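Local coordinates for MutT/NUDIX family protein (Bacillus thuringiensis str. Al Hakam, PDB 3ID9), which probably hydrolyses nucleotide-type substrates, as MutT/NUDIX family enzymes do, although its own substrate is not established, at residues B[23-28]-B[52-57]; B[38-43]-B[121-126]; B[76-81]-B[101-106]; B[83-88]-B[96-101]. One frame throughout, in Å; residues are numbered along the deposited sequence.

Contact 1 of 4, residues B[23-28]-B[52-57]; sequences QVRVTG and GGRVEN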
loop_
_atom_site.group_PDB
_atom_site.type_symbol
_atom_site.label_atom_id
_atom_site.label_comp_id
_atom_site.label_asym_id
_atom_site.label_seq_id
_atom_site.Cartn_x
_atom_site.Cartn_y
_atom_site.Cartn_z
ATOM N N GLN B 23 -4.696 -12.547 6.250
ATOM C CA GLN B 23 -4.686 -11.821 7.512
ATOM C C GLN B 23 -3.998 -10.496 7.231
ATOM O O GLN B 23 -2.873 -10.469 6.735
ATOM C CB GLN B 23 -3.910 -12.580 8.584
ATOM C CG GLN B 23 -3.702 -11.765 9.855
ATOM C CD GLN B 23 -2.900 -12.504 10.920
ATOM O OE1 GLN B 23 -1.751 -12.904 10.695
ATOM N NE2 GLN B 23 -3.507 -12.685 12.091
ATOM N N VAL B 24 -4.680 -9.397 7.531
ATOM C CA VAL B 24 -4.112 -8.079 7.292
ATOM C C VAL B 24 -3.798 -7.337 8.587
ATOM O O VAL B 24 -4.621 -7.270 9.500
ATOM C CB VAL B 24 -5.060 -7.215 6.451
ATOM C CG1 VAL B 24 -4.363 -5.930 6.044
ATOM C CG2 VAL B 24 -5.519 -7.989 5.228
ATOM N N ARG B 25 -2.595 -6.780 8.656
ATOM C CA ARG B 25 -2.157 -6.035 9.828
ATOM C C ARG B 25 -1.717 -4.627 9.495
ATOM O O ARG B 25 -0.998 -4.401 8.518
ATOM C CB ARG B 25 -1.015 -6.773 10.528
ATOM C CG ARG B 25 -1.507 -7.972 11.298
ATOM C CD ARG B 25 -0.406 -8.801 11.925
ATOM N NE ARG B 25 -1.034 -9.819 12.758
ATOM C CZ ARG B 25 -1.630 -9.557 13.919
ATOM N NH1 ARG B 25 -1.659 -8.313 14.389
ATOM N NH2 ARG B 25 -2.232 -10.533 14.589
ATOM N N VAL B 26 -2.168 -3.684 10.315
ATOM C CA VAL B 26 -1.818 -2.282 10.150
ATOM C C VAL B 26 -0.923 -1.855 11.303
ATOM O O VAL B 26 -1.036 -2.373 12.410
ATOM C CB VAL B 26 -3.069 -1.375 10.141
ATOM C CG1 VAL B 26 -3.858 -1.603 8.874
ATOM C CG2 VAL B 26 -3.939 -1.667 11.360
ATOM N N THR B 27 -0.027 -0.918 11.029
ATOM C CA THR B 27 0.886 -0.407 12.044
ATOM C C THR B 27 0.895 1.099 11.904
ATOM O O THR B 27 0.906 1.621 10.786
ATOM C CB THR B 27 2.319 -0.950 11.846
ATOM O OG1 THR B 27 2.357 -2.324 12.239
ATOM C CG2 THR B 27 3.322 -0.155 12.670
ATOM N N GLY B 28 0.879 1.792 13.039
ATOM C CA GLY B 28 0.870 3.236 13.003
ATOM C C GLY B 28 2.190 3.870 13.390
ATOM O O GLY B 28 2.872 3.419 14.308
ATOM N N GLY B 52 -0.512 -1.052 16.614
ATOM C CA GLY B 52 -1.073 -1.702 15.448
ATOM C C GLY B 52 -1.878 -2.926 15.828
ATOM O O GLY B 52 -2.071 -3.205 17.005
ATOM N N GLY B 53 -2.353 -3.656 14.828
ATOM C CA GLY B 53 -3.128 -4.845 15.096
ATOM C C GLY B 53 -3.792 -5.421 13.859
ATOM O O GLY B 53 -3.624 -4.929 12.740
ATOM N N ARG B 54 -4.565 -6.474 14.080
ATOM C CA ARG B 54 -5.275 -7.161 13.015
ATOM C C ARG B 54 -6.448 -6.343 12.477
ATOM O O ARG B 54 -7.188 -5.711 13.231
ATOM C CB ARG B 54 -5.806 -8.498 13.536
ATOM C CG ARG B 54 -5.393 -9.710 12.727
ATOM C CD ARG B 54 -6.592 -10.610 12.463
ATOM N NE ARG B 54 -7.506 -10.636 13.602
ATOM C CZ ARG B 54 -8.814 -10.866 13.502
ATOM N NH1 ARG B 54 -9.359 -11.096 12.312
ATOM N NH2 ARG B 54 -9.582 -10.844 14.588
ATOM N N VAL B 55 -6.608 -6.350 11.162
ATOM C CA VAL B 55 -7.727 -5.660 10.543
ATOM C C VAL B 55 -8.888 -6.652 10.674
ATOM O O VAL B 55 -8.826 -7.755 10.141
ATOM C CB VAL B 55 -7.431 -5.358 9.063
ATOM C CG1 VAL B 55 -8.662 -4.773 8.379
ATOM C CG2 VAL B 55 -6.262 -4.389 8.974
ATOM N N GLU B 56 -9.924 -6.272 11.414
ATOM C CA GLU B 56 -11.068 -7.154 11.627
ATOM C C GLU B 56 -12.039 -7.193 10.447
ATOM O O GLU B 56 -12.238 -6.199 9.743
ATOM C CB GLU B 56 -11.801 -6.752 12.910
ATOM C CG GLU B 56 -10.871 -6.662 14.109
ATOM C CD GLU B 56 -11.586 -6.363 15.414
ATOM O OE1 GLU B 56 -12.463 -5.468 15.432
ATOM O OE2 GLU B 56 -11.257 -7.018 16.429
ATOM N N ASN B 57 -12.643 -8.357 10.244
ATOM C CA ASN B 57 -13.574 -8.565 9.142
ATOM C C ASN B 57 -14.565 -7.423 8.923
ATOM O O ASN B 57 -15.275 -7.003 9.842
ATOM C CB ASN B 57 -14.324 -9.884 9.343
ATOM C CG ASN B 57 -15.156 -10.266 8.137
ATOM O OD1 ASN B 57 -16.217 -9.685 7.888
ATOM N ND2 ASN B 57 -14.672 -11.244 7.369
HETATM O O HOH W 1 -7.296 -9.628 8.788
#
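V26 and G53 form the hydrogen-bonded pair at the middle of an antiparallel pairing, the axes of strands 23-28 and 52-54 lying 4.8 Å apart at an angle of 168°. V26 N donates to G53 O and G53 N to V26 O. Beyond them, V55 N reaches V24 O at 2.7 Å, and water 1 extends the pairing, accepting from V24 N and donating to V55 O. V55 turns its CB toward the opposite strand, and CG2, anti to the carbonyl carbon, meets V24 CG1 at 3.8 Å and V26 CG1 at 3.7 Å. V24 and V55 run alongside one another, whereas V26 crosses V55 at about a right angle; L61, A64 and M65 of helix 61-72 pack against these valines. On the face of R25 and R54, the CG of R54 sits over one face of the R25 guanidinium, 3.8 Å above its plane and offset toward the rim. Q23 crosses R54 at about a right angle, NE2 3.6 Å from R54 CG, the amide and guanidinium planes 41° apart. Residues 53-74 carry the Nudix-box sequence: the end of this strand and the loop after it lead into helix 61-72, consistent with the first loop and helix of the Nudix loop-helix-loop.

Contact 2 of 4, residues B[38-43]-B[121-126]; sequences LVKQKV and IHDVQM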
loop_
_atom_site.group_PDB
_atom_site.type_symbol
_atom_site.label_atom_id
_atom_site.label_comp_id
_atom_site.label_asym_id
_atom_site.label_seq_id
_atom_site.Cartn_x
_atom_site.Cartn_y
_atom_site.Cartn_z
ATOM N N LEU B 38 5.472 5.133 20.863
ATOM C CA LEU B 38 5.568 3.711 21.148
ATOM C C LEU B 38 4.545 3.392 22.218
ATOM O O LEU B 38 4.205 4.224 23.046
ATOM C CB LEU B 38 6.957 3.290 21.624
ATOM C CG LEU B 38 8.098 3.467 20.618
ATOM C CD1 LEU B 38 9.352 2.765 21.161
ATOM C CD2 LEU B 38 7.687 2.900 19.246
ATOM N N VAL B 39 4.061 2.164 22.172
ATOM C CA VAL B 39 3.058 1.661 23.074
ATOM C C VAL B 39 3.651 0.457 23.797
ATOM O O VAL B 39 4.576 -0.187 23.294
ATOM C CB VAL B 39 1.803 1.270 22.242
ATOM C CG1 VAL B 39 1.054 0.133 22.881
ATOM C CG2 VAL B 39 0.898 2.479 22.100
ATOM N N LYS B 40 3.141 0.158 24.985
ATOM C CA LYS B 40 3.658 -0.983 25.725
ATOM C C LYS B 40 2.714 -2.157 25.501
ATOM O O LYS B 40 1.504 -2.035 25.703
ATOM C CB LYS B 40 3.751 -0.655 27.213
ATOM C CG LYS B 40 4.521 -1.666 28.029
ATOM C CD LYS B 40 6.020 -1.423 27.955
ATOM C CE LYS B 40 6.586 -1.017 29.325
ATOM N NZ LYS B 40 6.363 -2.054 30.381
ATOM N N GLN B 41 3.279 -3.286 25.069
ATOM C CA GLN B 41 2.512 -4.504 24.799
ATOM C C GLN B 41 1.990 -5.163 26.070
ATOM O O GLN B 41 2.731 -5.337 27.042
ATOM C CB GLN B 41 3.370 -5.522 24.040
ATOM C CG GLN B 41 3.801 -5.091 22.647
ATOM C CD GLN B 41 4.666 -6.140 21.957
ATOM O OE1 GLN B 41 5.759 -6.471 22.431
ATOM N NE2 GLN B 41 4.179 -6.672 20.837
ATOM N N LYS B 42 0.713 -5.534 26.055
ATOM C CA LYS B 42 0.096 -6.185 27.206
ATOM C C LYS B 42 0.307 -7.691 27.100
ATOM O O LYS B 42 -0.416 -8.476 27.711
ATOM C CB LYS B 42 -1.400 -5.865 27.251
ATOM C CG LYS B 42 -1.708 -4.376 27.258
ATOM C CD LYS B 42 -3.207 -4.101 27.291
ATOM C CE LYS B 42 -3.836 -4.568 28.597
ATOM N NZ LYS B 42 -5.294 -4.256 28.655
ATOM N N VAL B 43 1.309 -8.082 26.316
ATOM C CA VAL B 43 1.632 -9.490 26.103
ATOM C C VAL B 43 3.143 -9.722 26.158
ATOM O O VAL B 43 3.911 -8.801 26.441
ATOM C CB VAL B 43 1.109 -9.977 24.728
ATOM C CG1 VAL B 43 -0.413 -9.906 24.694
ATOM C CG2 VAL B 43 1.704 -9.123 23.611
ATOM N N ILE B 121 -6.151 4.110 31.337
ATOM C CA ILE B 121 -4.941 4.880 31.080
ATOM C C ILE B 121 -3.998 4.056 30.211
ATOM O O ILE B 121 -3.700 2.902 30.511
ATOM C CB ILE B 121 -4.252 5.270 32.403
ATOM C CG1 ILE B 121 -5.244 6.048 33.281
ATOM C CG2 ILE B 121 -3.021 6.130 32.125
ATOM C CD1 ILE B 121 -4.760 6.300 34.696
ATOM N N HIS B 122 -3.526 4.657 29.132
ATOM C CA HIS B 122 -2.652 3.962 28.203
ATOM C C HIS B 122 -1.169 4.124 28.486
ATOM O O HIS B 122 -0.734 5.153 28.997
ATOM C CB HIS B 122 -2.942 4.456 26.792
ATOM C CG HIS B 122 -4.392 4.391 26.428
ATOM N ND1 HIS B 122 -5.041 3.203 26.199
ATOM C CD2 HIS B 122 -5.312 5.372 26.284
ATOM C CE1 HIS B 122 -6.314 3.450 25.923
ATOM N NE2 HIS B 122 -6.502 4.755 25.970
ATOM N N ASP B 123 -0.404 3.090 28.148
ATOM C CA ASP B 123 1.040 3.114 28.310
ATOM C C ASP B 123 1.595 3.675 27.009
ATOM O O ASP B 123 1.622 2.993 25.988
ATOM C CB ASP B 123 1.575 1.704 28.556
ATOM C CG ASP B 123 1.106 1.130 29.880
ATOM O OD1 ASP B 123 0.843 1.917 30.814
ATOM O OD2 ASP B 123 1.015 -0.108 29.996
ATOM N N VAL B 124 2.037 4.926 27.054
ATOM C CA VAL B 124 2.546 5.606 25.870
ATOM C C VAL B 124 3.840 6.362 26.120
ATOM O O VAL B 124 4.052 6.944 27.189
ATOM C CB VAL B 124 1.491 6.602 25.345
ATOM C CG1 VAL B 124 2.024 7.376 24.153
ATOM C CG2 VAL B 124 0.228 5.849 24.983
ATOM N N GLN B 125 4.701 6.368 25.113
ATOM C CA GLN B 125 5.965 7.061 25.215
ATOM C C GLN B 125 6.392 7.578 23.841
ATOM O O GLN B 125 6.242 6.893 22.830
ATOM C CB GLN B 125 7.018 6.107 25.771
ATOM C CG GLN B 125 8.357 6.750 25.990
ATOM C CD GLN B 125 9.444 5.757 26.369
ATOM O OE1 GLN B 125 10.592 6.145 26.549
ATOM N NE2 GLN B 125 9.091 4.477 26.486
HETATM N N MSE B 126 6.908 8.799 23.804
HETATM C CA MSE B 126 7.374 9.391 22.561
HETATM C C MSE B 126 8.891 9.250 22.555
HETATM O O MSE B 126 9.585 9.946 23.280
HETATM C CB MSE B 126 6.979 10.870 22.491
HETATM C CG MSE B 126 5.480 11.131 22.402
HETATM SE SE MSE B 126 4.592 10.344 20.834
HETATM C CE MSE B 126 5.514 11.310 19.430
#
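L38 and Q125 are joined by two backbone hydrogen bonds, L38 N to Q125 O at 2.7 Å and Q125 N to L38 O at 3.0 Å; the first is almost straight, with 177° at the hydrogen. One residue along, V39 and V124 make the non-hydrogen-bonded pair. With no N-H to O=C bond between them, the pair is flanked by CA-H...O contacts, from V124 CA to L38 O and from V39 CA to D123 O, and V39 CG2 and V124 CG2 are only loosely apposed at 4.5 Å. The pairing then frays. K40 N lies 3.4 Å from D123 O, a weak bond, and beyond it the two chains diverge.

K40 and D123 still meet through their carbon stems, K40 CB standing 3.5 Å from D123 CB. The lysine then leads away: its CG is anti to the backbone N (chi1 -169°), and bends at the next three torsions turn the chain further, leaving K40 NZ 5.7 Å from D123 OD2. The two opposite charges are therefore near without forming a salt bridge.

Around this pairing, W48 touches the side chains of L38, K40 and Q125, Y135 packs on both L38 and Q125, and T73 lies against V39. Within the mixed sheet, strand 35-40 pairs antiparallel with strands 124-128, 48-54 and 23-32.

Contact 3 of 4, residues B[76-81]-B[101-106]; sequences EVKIKK and LLERIE
K78 and E103 pair antiparallel through two backbone hydrogen bonds, K78 N to E103 O at 2.9 Å and E103 N to K78 O at 3.0 Å, in strands whose local axes make an angle of 139°. The same two residues lie side by side on one face of the sheet. E103, its CG anti to the backbone N and its chain extended, brings the carboxylate between two lysines: K78 NZ approaches OE2 of E103 at 3.6 Å, and K80 NZ approaches OE1 of E103 at 3.9 Å. Both salt bridges are long, so the network probably rests on loose electrostatic attraction rather than on close ion pairing. K78 runs alongside the glutamate, K80 across it at about a right angle, and the CD and CG atoms of K78 also pack on I105 CG2.

Between I79 and K81 the register slips by one residue. K80 and K81 both stand opposite L101, a classic beta bulge, with K80 at phi/psi -97°/-57°; K80 N donates to L101 O, and L101 N returns a bond to K81 O. The bulge lies within the hairpin of strands 77-88 and 95-104.

On the other face, L102 CD2 is 4.0 Å from I79 CG1 and 4.1 Å from V77 CG2, forming an apolar patch on which M65 and M69 of helix 61-72 rest. At the far end I105 N donates to E76 O, while water 2 accepts from E76 N. The carboxylate of E76 is engaged by R70, and K81 NZ bonds to A150 O and A152 O of the second subunit.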
loop_
_atom_site.group_PDB
_atom_site.type_symbol
_atom_site.label_atom_id
_atom_site.label_comp_id
_atom_site.label_asym_id
_atom_site.label_seq_id
_atom_site.Cartn_x
_atom_site.Cartn_y
_atom_site.Cartn_z
ATOM N N GLU B 76 -6.951 10.448 18.732
ATOM C CA GLU B 76 -7.740 10.505 17.505
ATOM C C GLU B 76 -6.740 10.819 16.399
ATOM O O GLU B 76 -5.985 11.786 16.488
ATOM C CB GLU B 76 -8.802 11.605 17.577
ATOM C CG GLU B 76 -10.017 11.227 18.405
ATOM C CD GLU B 76 -10.688 9.959 17.897
ATOM O OE1 GLU B 76 -11.057 9.909 16.701
ATOM O OE2 GLU B 76 -10.850 9.009 18.692
ATOM N N VAL B 77 -6.721 9.998 15.360
ATOM C CA VAL B 77 -5.771 10.212 14.280
ATOM C C VAL B 77 -6.371 10.120 12.892
ATOM O O VAL B 77 -7.502 9.670 12.712
ATOM C CB VAL B 77 -4.629 9.178 14.352
ATOM C CG1 VAL B 77 -3.965 9.226 15.724
ATOM C CG2 VAL B 77 -5.177 7.778 14.070
ATOM N N LYS B 78 -5.597 10.563 11.912
ATOM C CA LYS B 78 -6.003 10.469 10.522
ATOM C C LYS B 78 -4.771 10.011 9.750
ATOM O O LYS B 78 -3.633 10.278 10.152
ATOM C CB LYS B 78 -6.510 11.811 9.989
ATOM C CG LYS B 78 -5.443 12.813 9.630
ATOM C CD LYS B 78 -6.092 14.088 9.092
ATOM C CE LYS B 78 -5.059 15.178 8.818
ATOM N NZ LYS B 78 -5.696 16.439 8.343
ATOM N N ILE B 79 -5.000 9.297 8.658
ATOM C CA ILE B 79 -3.917 8.795 7.834
ATOM C C ILE B 79 -3.308 9.879 6.946
ATOM O O ILE B 79 -4.022 10.681 6.354
ATOM C CB ILE B 79 -4.420 7.622 6.960
ATOM C CG1 ILE B 79 -4.746 6.435 7.870
ATOM C CG2 ILE B 79 -3.380 7.252 5.905
ATOM C CD1 ILE B 79 -5.089 5.172 7.144
ATOM N N LYS B 80 -1.983 9.911 6.879
ATOM C CA LYS B 80 -1.288 10.878 6.039
ATOM C C LYS B 80 -0.950 10.157 4.746
ATOM O O LYS B 80 -1.323 10.588 3.660
ATOM C CB LYS B 80 0.014 11.351 6.691
ATOM C CG LYS B 80 -0.161 12.307 7.852
ATOM C CD LYS B 80 0.407 13.685 7.522
ATOM C CE LYS B 80 1.931 13.665 7.399
ATOM N NZ LYS B 80 2.604 13.356 8.693
ATOM N N LYS B 81 -0.236 9.047 4.880
ATOM C CA LYS B 81 0.155 8.259 3.731
ATOM C C LYS B 81 0.533 6.827 4.070
ATOM O O LYS B 81 0.849 6.496 5.214
ATOM C CB LYS B 81 1.320 8.925 2.994
ATOM C CG LYS B 81 0.888 9.887 1.904
ATOM C CD LYS B 81 2.082 10.369 1.107
ATOM C CE LYS B 81 1.648 11.130 -0.138
ATOM N NZ LYS B 81 2.786 11.295 -1.102
ATOM N N LEU B 101 1.678 6.363 8.058
ATOM C CA LEU B 101 2.246 7.538 8.704
ATOM C C LEU B 101 0.984 8.226 9.200
ATOM O O LEU B 101 0.118 8.586 8.403
ATOM C CB LEU B 101 2.964 8.450 7.710
ATOM C CG LEU B 101 4.391 8.027 7.369
ATOM C CD1 LEU B 101 4.996 9.003 6.364
ATOM C CD2 LEU B 101 5.214 7.988 8.645
ATOM N N LEU B 102 0.867 8.380 10.515
ATOM C CA LEU B 102 -0.310 8.993 11.109
ATOM C C LEU B 102 -0.094 10.432 11.548
ATOM O O LEU B 102 1.037 10.883 11.726
ATOM C CB LEU B 102 -0.764 8.166 12.311
ATOM C CG LEU B 102 -1.178 6.731 12.004
ATOM C CD1 LEU B 102 -1.405 5.955 13.301
ATOM C CD2 LEU B 102 -2.441 6.752 11.153
ATOM N N GLU B 103 -1.203 11.144 11.712
ATOM C CA GLU B 103 -1.191 12.527 12.170
ATOM C C GLU B 103 -2.317 12.699 13.194
ATOM O O GLU B 103 -3.419 12.176 13.015
ATOM C CB GLU B 103 -1.401 13.466 10.989
ATOM C CG GLU B 103 -1.409 14.931 11.342
ATOM C CD GLU B 103 -1.336 15.810 10.107
ATOM O OE1 GLU B 103 -0.266 15.823 9.452
ATOM O OE2 GLU B 103 -2.347 16.478 9.790
ATOM N N ARG B 104 -2.033 13.420 14.276
ATOM C CA ARG B 104 -3.031 13.655 15.319
ATOM C C ARG B 104 -4.080 14.671 14.874
ATOM O O ARG B 104 -3.770 15.619 14.151
ATOM C CB ARG B 104 -2.362 14.177 16.595
ATOM C CG ARG B 104 -2.454 13.233 17.782
ATOM C CD ARG B 104 -2.378 13.983 19.102
ATOM N NE ARG B 104 -1.202 14.837 19.175
ATOM C CZ ARG B 104 -0.997 15.752 20.119
ATOM N NH1 ARG B 104 -1.898 15.932 21.080
ATOM N NH2 ARG B 104 0.108 16.492 20.096
ATOM N N ILE B 105 -5.320 14.468 15.306
ATOM C CA ILE B 105 -6.403 15.391 14.979
ATOM C C ILE B 105 -7.233 15.649 16.235
ATOM O O ILE B 105 -6.709 15.606 17.350
ATOM C CB ILE B 105 -7.323 14.833 13.868
ATOM C CG1 ILE B 105 -7.921 13.495 14.302
ATOM C CG2 ILE B 105 -6.542 14.681 12.575
ATOM C CD1 ILE B 105 -8.925 12.927 13.318
ATOM N N GLU B 106 -8.525 15.913 16.050
ATOM C CA GLU B 106 -9.431 16.175 17.169
ATOM C C GLU B 106 -10.547 15.133 17.219
ATOM O O GLU B 106 -11.701 15.455 17.503
ATOM C CB GLU B 106 -10.041 17.578 17.047
ATOM C CG GLU B 106 -9.016 18.707 17.069
ATOM C CD GLU B 106 -8.074 18.603 18.254
ATOM O OE1 GLU B 106 -8.571 18.543 19.402
ATOM O OE2 GLU B 106 -6.840 18.579 18.039
HETATM O O HOH W 2 -6.683 13.085 19.590
#

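Contact 4 of 4, residues B[83-88]-B[96-101]; sequences LYVCDK and LHITFL
Y84 and H97 flank water 3, which lies in the plane of the Y84 ring, at its edge, and 3.8 Å above one face of the H97 imidazole, offset toward the rim. The ring of F100 has I98 CG2 over one face, both within strand 96-101, and Y155 of the second subunit meets it edge-to-face. Water 3 donates to the backbone oxygens Y84 O and H97 O, and is 2.9 Å from T99 OG1, so three polar atoms of the two strands hold it.

Four backbone hydrogen bonds join the strands, with a fifth, weak one from Y84 N to T99 O. H97 N to C86 O is 2.7 Å, and C86 N to H97 O closes the same pair. T99 N donates to Y84 O, and L83 N to T99 O. L83 and Y84 thus both face T99 in a classic beta bulge, where L83 CD2 packs on T99 CG2 at 3.7 Å.

On the opposite face V85 CG1 meets L96 CD1 at 3.8 Å, and V85 CG2 lies beside I98 CG1. The chemistry is thus divided by face. The carbon-rich face reaches helix 61-72 and the second subunit, with D87 bonded there to Y155 OH of its own chain and to L61 N of the other. The face of Y84, H97 and T99 carries more polar groups, mixed with carbon; Y84 OH bonds to Q156 and H97 NE2 to T27, which probably limits rotation of both rings.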
loop_
_atom_site.group_PDB
_atom_site.type_symbol
_atom_site.label_atom_id
_atom_site.label_comp_id
_atom_site.label_asym_id
_atom_site.label_seq_id
_atom_site.Cartn_x
_atom_site.Cartn_y
_atom_site.Cartn_z
ATOM N N LEU B 83 2.997 4.135 4.156
ATOM C CA LEU B 83 4.446 4.174 4.178
ATOM C C LEU B 83 5.127 2.920 3.654
ATOM O O LEU B 83 6.101 2.992 2.897
ATOM C CB LEU B 83 4.945 4.428 5.604
ATOM C CG LEU B 83 6.467 4.326 5.745
ATOM C CD1 LEU B 83 7.111 5.524 5.057
ATOM C CD2 LEU B 83 6.864 4.276 7.213
ATOM N N TYR B 84 4.610 1.768 4.051
ATOM C CA TYR B 84 5.252 0.533 3.682
ATOM C C TYR B 84 4.265 -0.619 3.656
ATOM O O TYR B 84 3.410 -0.744 4.536
ATOM C CB TYR B 84 6.356 0.259 4.706
ATOM C CG TYR B 84 7.273 -0.887 4.399
ATOM C CD1 TYR B 84 8.339 -0.737 3.514
ATOM C CD2 TYR B 84 7.105 -2.119 5.026
ATOM C CE1 TYR B 84 9.223 -1.788 3.265
ATOM C CE2 TYR B 84 7.978 -3.174 4.787
ATOM C CZ TYR B 84 9.036 -3.003 3.910
ATOM O OH TYR B 84 9.914 -4.045 3.699
ATOM N N VAL B 85 4.387 -1.454 2.632
ATOM C CA VAL B 85 3.530 -2.612 2.479
ATOM C C VAL B 85 4.448 -3.818 2.383
ATOM O O VAL B 85 5.375 -3.858 1.572
ATOM C CB VAL B 85 2.638 -2.506 1.215
ATOM C CG1 VAL B 85 1.875 -3.802 1.012
ATOM C CG2 VAL B 85 1.653 -1.350 1.369
ATOM N N CYS B 86 4.199 -4.788 3.249
ATOM C CA CYS B 86 4.999 -5.996 3.287
ATOM C C CYS B 86 4.061 -7.187 3.164
ATOM O O CYS B 86 3.114 -7.318 3.942
ATOM C CB CYS B 86 5.774 -6.058 4.612
ATOM S SG CYS B 86 6.681 -7.605 4.887
ATOM N N ASP B 87 4.290 -8.042 2.173
ATOM C CA ASP B 87 3.425 -9.195 2.048
ATOM C C ASP B 87 4.190 -10.503 2.013
ATOM O O ASP B 87 5.261 -10.605 1.418
ATOM C CB ASP B 87 2.455 -9.046 0.853
ATOM C CG ASP B 87 3.105 -9.282 -0.498
ATOM O OD1 ASP B 87 4.133 -8.648 -0.817
ATOM O OD2 ASP B 87 2.554 -10.105 -1.258
ATOM N N LYS B 88 3.636 -11.478 2.729
ATOM C CA LYS B 88 4.194 -12.819 2.850
ATOM C C LYS B 88 3.131 -13.810 2.431
ATOM O O LYS B 88 2.406 -14.342 3.273
ATOM C CB LYS B 88 4.588 -13.124 4.299
ATOM C CG LYS B 88 5.846 -12.436 4.804
ATOM C CD LYS B 88 6.141 -12.924 6.210
ATOM C CE LYS B 88 7.411 -12.328 6.780
ATOM N NZ LYS B 88 7.637 -12.863 8.162
ATOM N N LEU B 96 -0.462 -9.747 4.877
ATOM C CA LEU B 96 -0.252 -8.448 4.274
ATOM C C LEU B 96 -0.101 -7.482 5.457
ATOM O O LEU B 96 -0.978 -7.394 6.317
ATOM C CB LEU B 96 -1.448 -8.076 3.401
ATOM C CG LEU B 96 -1.283 -6.806 2.569
ATOM C CD1 LEU B 96 -0.081 -6.945 1.649
ATOM C CD2 LEU B 96 -2.542 -6.560 1.767
ATOM N N HIS B 97 1.028 -6.785 5.516
ATOM C CA HIS B 97 1.290 -5.849 6.606
ATOM C C HIS B 97 1.444 -4.412 6.098
ATOM O O HIS B 97 2.403 -4.096 5.395
ATOM C CB HIS B 97 2.562 -6.272 7.353
ATOM C CG HIS B 97 2.831 -5.474 8.593
ATOM N ND1 HIS B 97 4.036 -5.523 9.266
ATOM C CD2 HIS B 97 2.046 -4.615 9.290
ATOM C CE1 HIS B 97 3.982 -4.729 10.320
ATOM N NE2 HIS B 97 2.783 -4.166 10.357
ATOM N N ILE B 98 0.503 -3.545 6.460
ATOM C CA ILE B 98 0.552 -2.145 6.040
ATOM C C ILE B 98 0.957 -1.189 7.175
ATOM O O ILE B 98 0.424 -1.266 8.282
ATOM C CB ILE B 98 -0.823 -1.657 5.487
ATOM C CG1 ILE B 98 -1.200 -2.406 4.206
ATOM C CG2 ILE B 98 -0.758 -0.172 5.181
ATOM C CD1 ILE B 98 -1.865 -3.732 4.437
ATOM N N THR B 99 1.893 -0.287 6.882
ATOM C CA THR B 99 2.357 0.702 7.848
ATOM C C THR B 99 1.917 2.098 7.416
ATOM O O THR B 99 2.231 2.540 6.307
ATOM C CB THR B 99 3.899 0.696 7.984
ATOM O OG1 THR B 99 4.314 -0.470 8.702
ATOM C CG2 THR B 99 4.377 1.930 8.739
ATOM N N PHE B 100 1.200 2.791 8.298
ATOM C CA PHE B 100 0.698 4.136 8.010
ATOM C C PHE B 100 1.410 5.262 8.754
ATOM O O PHE B 100 1.703 5.135 9.939
ATOM C CB PHE B 100 -0.784 4.256 8.384
ATOM C CG PHE B 100 -1.718 3.525 7.477
ATOM C CD1 PHE B 100 -2.497 2.481 7.963
ATOM C CD2 PHE B 100 -1.856 3.908 6.143
ATOM C CE1 PHE B 100 -3.404 1.831 7.137
ATOM C CE2 PHE B 100 -2.759 3.266 5.306
ATOM C CZ PHE B 100 -3.536 2.225 5.799
ATOM N N LEU B 101 1.678 6.363 8.058
ATOM C CA LEU B 101 2.246 7.538 8.704
ATOM C C LEU B 101 0.984 8.226 9.200
ATOM O O LEU B 101 0.118 8.586 8.403
ATOM C CB LEU B 101 2.964 8.450 7.710
ATOM C CG LEU B 101 4.391 8.027 7.369
ATOM C CD1 LEU B 101 4.996 9.003 6.364
ATOM C CD2 LEU B 101 5.214 7.988 8.645
HETATM O O HOH W 3 4.428 -2.596 6.702
#

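Contact 4 is the buried one, its centre about 8 Å from that of the chain, while contacts 1, 2 and 3 are partly buried. Contacts 3 and 4 are two lengths of one hairpin, strands 77-88 and 95-104; they share L101, each contains a bulge, and I79 packs on F100 between them. Contact 1 adjoins this hairpin through R25 O to I98 N, so strand 23-32 links it to the Nudix-box strand. Contact 2 stands apart, about 17 Å from contact 1 between centres. Long lysine-glutamate salt bridges distinguish contact 3, an arginine stem over a guanidinium face contact 1, a fraying edge contact 2; contacts 1, 3 and 4 touch the second subunit, contact 2 does not.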